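Local coordinates for 33 kDa chaperonin (Thermotoga maritima, PDB 1VQ0), which probably acts as a redox-regulated molecular chaperone that protects thermally unfolded and oxidatively damaged proteins from irreversible aggregation in bacteria, at residues V62-A67 with S91-R96; E70-D75 with V127-G132. All blocks are in the same frame, centred on the assembly; numbering follows the deposited sequence.

Contact 1: residues V62-A67 with S91-R96; sequences VTPWLA and SEFTVR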
# COMPACT_ATOMS: atom_id res chain seq x y z
N VAL A 62 14.14 4.25 -12.41
CA VAL A 62 13.03 5.21 -12.19
C VAL A 62 13.57 6.54 -11.68
O VAL A 62 12.83 7.50 -11.67
CB VAL A 62 11.90 4.69 -11.23
CG1 VAL A 62 11.30 3.35 -11.74
CG2 VAL A 62 12.46 4.44 -9.87
N THR A 63 14.86 6.63 -11.31
CA THR A 63 15.40 7.93 -10.77
C THR A 63 15.10 9.20 -11.56
O THR A 63 14.87 10.23 -10.93
CB THR A 63 16.90 7.93 -10.49
OG1 THR A 63 17.62 7.40 -11.61
CG2 THR A 63 17.24 6.98 -9.29
N PRO A 64 15.15 9.17 -12.89
CA PRO A 64 14.94 10.44 -13.68
C PRO A 64 13.56 11.01 -13.50
O PRO A 64 13.33 12.14 -13.85
CB PRO A 64 15.07 9.98 -15.13
CG PRO A 64 15.80 8.69 -15.03
CD PRO A 64 15.42 8.04 -13.78
N TRP A 65 12.66 10.21 -12.93
CA TRP A 65 11.23 10.52 -12.90
C TRP A 65 10.72 10.74 -11.52
O TRP A 65 9.56 11.01 -11.33
CB TRP A 65 10.44 9.42 -13.62
CG TRP A 65 10.98 9.15 -14.99
CD1 TRP A 65 11.35 10.10 -15.95
CD2 TRP A 65 11.28 7.88 -15.56
NE1 TRP A 65 11.86 9.47 -17.05
CE2 TRP A 65 11.82 8.11 -16.85
CE3 TRP A 65 11.14 6.57 -15.12
CZ2 TRP A 65 12.23 7.07 -17.68
CZ3 TRP A 65 11.53 5.51 -15.98
CH2 TRP A 65 12.05 5.78 -17.24
N LEU A 66 11.61 10.71 -10.53
CA LEU A 66 11.20 11.03 -9.14
C LEU A 66 10.91 12.53 -8.91
O LEU A 66 11.41 13.38 -9.65
CB LEU A 66 12.24 10.50 -8.16
CG LEU A 66 12.61 9.05 -8.38
CD1 LEU A 66 13.69 8.58 -7.37
CD2 LEU A 66 11.35 8.18 -8.31
N ALA A 67 10.06 12.84 -7.92
CA ALA A 67 9.88 14.22 -7.51
C ALA A 67 11.16 14.76 -6.84
O ALA A 67 12.09 14.03 -6.62
CB ALA A 67 8.69 14.34 -6.60
N SER A 91 16.12 11.13 -5.82
CA SER A 91 16.13 12.14 -6.86
C SER A 91 17.58 12.60 -7.21
O SER A 91 17.80 13.09 -8.31
CB SER A 91 15.25 13.31 -6.48
OG SER A 91 15.58 13.79 -5.21
N GLU A 92 18.54 12.38 -6.30
CA GLU A 92 19.96 12.71 -6.53
C GLU A 92 20.73 11.56 -7.21
O GLU A 92 21.96 11.51 -7.17
CB GLU A 92 20.70 13.07 -5.21
CG GLU A 92 19.93 13.90 -4.20
CD GLU A 92 19.11 13.01 -3.26
OE1 GLU A 92 19.73 12.15 -2.56
OE2 GLU A 92 17.86 13.16 -3.22
N PHE A 93 19.98 10.62 -7.79
CA PHE A 93 20.53 9.55 -8.61
C PHE A 93 21.43 8.61 -7.79
O PHE A 93 22.38 8.00 -8.33
CB PHE A 93 21.27 10.14 -9.82
CG PHE A 93 20.38 10.87 -10.78
CD1 PHE A 93 19.59 10.16 -11.67
CD2 PHE A 93 20.30 12.25 -10.78
CE1 PHE A 93 18.76 10.81 -12.55
CE2 PHE A 93 19.46 12.94 -11.68
CZ PHE A 93 18.69 12.20 -12.57
N THR A 94 21.14 8.46 -6.49
CA THR A 94 21.84 7.47 -5.70
C THR A 94 20.94 6.27 -5.36
O THR A 94 19.73 6.34 -5.47
CB THR A 94 22.47 8.06 -4.40
OG1 THR A 94 21.44 8.36 -3.44
CG2 THR A 94 23.20 9.37 -4.68
N VAL A 95 21.57 5.18 -4.95
CA VAL A 95 20.86 4.00 -4.53
C VAL A 95 21.47 3.37 -3.27
O VAL A 95 22.62 3.60 -2.93
CB VAL A 95 20.75 2.89 -5.61
CG1 VAL A 95 20.02 3.39 -6.80
CG2 VAL A 95 22.12 2.37 -6.03
N ARG A 96 20.67 2.57 -2.60
CA ARG A 96 21.16 1.70 -1.57
C ARG A 96 20.13 0.59 -1.41
O ARG A 96 19.02 0.69 -1.90
CB ARG A 96 21.38 2.45 -0.26
CG ARG A 96 20.12 3.19 0.28
CD ARG A 96 20.36 3.83 1.64
NE ARG A 96 19.15 4.41 2.17
CZ ARG A 96 19.02 5.01 3.33
NH1 ARG A 96 20.04 5.06 4.19
NH2 ARG A 96 17.82 5.51 3.67
O HOH W 1 15.70 12.72 -10.36

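Contact 2: residues E70-D75 with V127-G132; sequences ERWTLD and VVRDLG. With EDO (1,2-ethanediol), chain F.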
# COMPACT_ATOMS: atom_id res chain seq x y z
N GLU A 70 12.65 13.14 -3.50
CA GLU A 70 11.99 11.85 -3.24
C GLU A 70 12.96 10.74 -2.90
O GLU A 70 14.03 10.62 -3.51
CB GLU A 70 11.14 11.46 -4.44
CG GLU A 70 10.44 10.10 -4.25
CD GLU A 70 9.43 9.82 -5.36
OE1 GLU A 70 9.21 10.70 -6.17
OE2 GLU A 70 8.91 8.70 -5.43
N ARG A 71 12.61 9.91 -1.92
CA ARG A 71 13.13 8.54 -1.86
C ARG A 71 12.05 7.55 -2.30
O ARG A 71 10.96 7.54 -1.77
CB ARG A 71 13.57 8.16 -0.44
CG ARG A 71 14.66 8.98 0.11
CD ARG A 71 14.89 8.75 1.56
NE ARG A 71 16.06 9.52 1.98
CZ ARG A 71 16.64 9.40 3.16
NH1 ARG A 71 16.13 8.57 4.06
NH2 ARG A 71 17.72 10.14 3.44
N TRP A 72 12.43 6.68 -3.24
CA TRP A 72 11.59 5.67 -3.85
C TRP A 72 12.14 4.34 -3.44
O TRP A 72 13.28 4.07 -3.71
CB TRP A 72 11.69 5.85 -5.33
CG TRP A 72 10.77 5.10 -6.16
CD1 TRP A 72 9.61 5.57 -6.70
CD2 TRP A 72 10.91 3.74 -6.59
NE1 TRP A 72 9.02 4.57 -7.46
CE2 TRP A 72 9.80 3.44 -7.39
CE3 TRP A 72 11.91 2.75 -6.42
CZ2 TRP A 72 9.65 2.20 -8.03
CZ3 TRP A 72 11.74 1.54 -7.01
CH2 TRP A 72 10.64 1.28 -7.84
N THR A 73 11.33 3.50 -2.77
CA THR A 73 11.80 2.21 -2.24
C THR A 73 10.99 1.04 -2.81
O THR A 73 9.74 0.97 -2.66
CB THR A 73 11.69 2.17 -0.73
OG1 THR A 73 12.37 3.28 -0.14
CG2 THR A 73 12.35 0.91 -0.13
N LEU A 74 11.71 0.07 -3.39
CA LEU A 74 11.14 -1.24 -3.78
C LEU A 74 11.39 -2.23 -2.66
O LEU A 74 12.50 -2.49 -2.32
CB LEU A 74 11.83 -1.74 -5.00
CG LEU A 74 11.64 -3.11 -5.58
CD1 LEU A 74 10.13 -3.08 -5.96
CD2 LEU A 74 12.51 -3.19 -6.80
N ASP A 75 10.31 -2.76 -2.13
CA ASP A 75 10.32 -3.73 -1.06
C ASP A 75 9.53 -5.01 -1.51
O ASP A 75 8.31 -5.02 -1.59
CB ASP A 75 9.67 -3.11 0.17
CG ASP A 75 9.57 -4.04 1.30
OD1 ASP A 75 10.27 -5.04 1.30
OD2 ASP A 75 8.80 -3.87 2.26
N VAL A 127 5.98 -0.58 -3.31
CA VAL A 127 6.68 0.66 -3.66
C VAL A 127 6.26 1.77 -2.70
O VAL A 127 5.07 2.10 -2.58
CB VAL A 127 6.52 1.03 -5.12
CG1 VAL A 127 7.15 2.42 -5.44
CG2 VAL A 127 7.13 -0.10 -5.96
N VAL A 128 7.27 2.29 -2.00
CA VAL A 128 7.14 3.42 -1.05
C VAL A 128 7.66 4.68 -1.71
O VAL A 128 8.78 4.71 -2.20
CB VAL A 128 7.94 3.15 0.22
CG1 VAL A 128 7.71 4.17 1.26
CG2 VAL A 128 7.54 1.77 0.76
N ARG A 129 6.81 5.69 -1.77
CA ARG A 129 7.16 6.97 -2.34
C ARG A 129 7.18 8.01 -1.22
O ARG A 129 6.17 8.41 -0.68
CB ARG A 129 6.18 7.35 -3.39
CG ARG A 129 6.40 6.60 -4.69
CD ARG A 129 6.91 7.60 -5.73
NE ARG A 129 5.88 7.99 -6.60
CZ ARG A 129 5.86 9.03 -7.42
NH1 ARG A 129 6.75 9.98 -7.54
NH2 ARG A 129 4.80 9.14 -8.14
N ASP A 130 8.37 8.40 -0.86
CA ASP A 130 8.58 9.30 0.26
C ASP A 130 8.92 10.72 -0.32
O ASP A 130 10.03 10.99 -0.76
CB ASP A 130 9.70 8.70 1.10
CG ASP A 130 10.05 9.54 2.26
OD1 ASP A 130 9.34 10.56 2.48
OD2 ASP A 130 11.04 9.27 2.95
N LEU A 131 7.90 11.56 -0.37
CA LEU A 131 7.91 12.82 -1.12
C LEU A 131 7.78 14.02 -0.19
O LEU A 131 7.20 15.02 -0.56
CB LEU A 131 6.70 12.84 -2.09
CG LEU A 131 6.73 11.79 -3.21
CD1 LEU A 131 5.34 11.49 -3.70
CD2 LEU A 131 7.52 12.35 -4.30
N GLY A 132 8.26 13.92 1.04
CA GLY A 132 8.15 15.06 1.98
C GLY A 132 6.78 15.36 2.57
O GLY A 132 6.54 16.50 3.05
C1 EDO F . 7.87 6.50 -9.72
O1 EDO F . 6.90 5.57 -9.29
C2 EDO F . 7.40 7.62 -10.65
O2 EDO F . 6.71 7.19 -11.84

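Contact 1: residues V62-A67 with S91-R96
S91 meets A67 and L66 where the loop that follows helix 46-62 comes up beside a beta hairpin. Strands 84-90 and 94-99 are the antiparallel arms of that hairpin, and residues 91-93 make its turn. No direct hydrogen bond joins the loop to the turn. Instead, CB of S91 stands 3.2 Å from the carbonyl O of A67, while CD1 of L66 reaches up to the backbone N of S91 at 3.8 Å. The hydroxyl OG of S91 donates to OE2 of E92 at 3.1 Å, meeting the carboxylate on its anti side and 24° out of its plane, and is also weakly hydrogen-bonded to the backbone N of K69. What polar bridging there is comes from a water. It donates to O of T63 at 2.7 Å and to O of S91 at 3.0 Å, so one molecule satisfies a carbonyl of the 3-10 turn 63-65 and a carbonyl of the hairpin turn together.

F93 follows with a left-handed backbone, phi 64°, and supplies the apolar half of the contact. Its CG lies anti to the carbonyl carbon (chi1 -65°), which brings one side of the ring over to the start of the 3-10 turn. The same ring also touches Y16 of strand 13-19 and A237 and I239 of strand 235-241. The T63 hydroxyl OG1 comes obliquely to CD1 of F93 at 3.4 Å; it is hydrogen-bonded to O of A60 in helix 46-62, so its approach to the ring is packing alone. Next to it, CE1 of F93 packs against CG of P64 at 4.4 Å.

Contact 2: residues E70-D75 with V127-G132
W72 and V127 make the tight side of this contact: CG1 of V127 presses against the indole at CE2, 3.4 Å away. V127 reaches it because CG1 is anti to its backbone N (chi1 174°). On the same face L74 CD1 touches V127 CG2 at 4.2 Å, and helices 46-62 and 149-160 close over W72 from beyond the two strands. Beside the indole, the bent chain of R129 carries its guanidinium to E70, where NH1 donates to OE1 at 2.9 Å, on the syn side of the carboxylate and nearly in the guanidinium plane. An ethanediol, probably from the crystallisation liquor, accepts a hydrogen bond from NE1 of W72 on its O1 at 3.0 Å, at the edge of the ring. An alanine in place of W72 would probably leave V127 CG1 without the indole it packs on and open a gap beneath helices 46-62 and 149-160.

Underneath runs an antiparallel strand pair, 71-75 with 127-130, part of the large Hsp33 sheet. R71 with D130 and T73 with V128 are its hydrogen-bonded pairs, the second closed by T73 N to V128 O and V128 N to T73 O, both 2.9 Å.

The face carrying these four side chains is looser and partly exposed. The T73 and V128 side chains come together at their CB atoms, 4.0 Å apart; R71 runs alongside D130, its CD 4.1 Å from OD2, but its NH2 forms a salt bridge with D244.

From the N terminus, helix 46-62 runs into residues 62-67, the first half of contact 1, and within a few residues the chain enters strand 71-78 with 70-75, the first half of contact 2. The hairpin then returns 91-96 to the loop, closing contact 1 across 23 intervening residues. Contact 2 closes later, when 127-132 arrives after 51 residues, so the two loops cross rather than nest. Contact 1 ties the loop after helix 46-62 to the hairpin turn, whereas contact 2 adds strand 123-130 on the side of strand 71-78 away from strand 84-90. They touch directly: L66 packs on W72, A67 on L131, and S91 N probably bonds to E70 O.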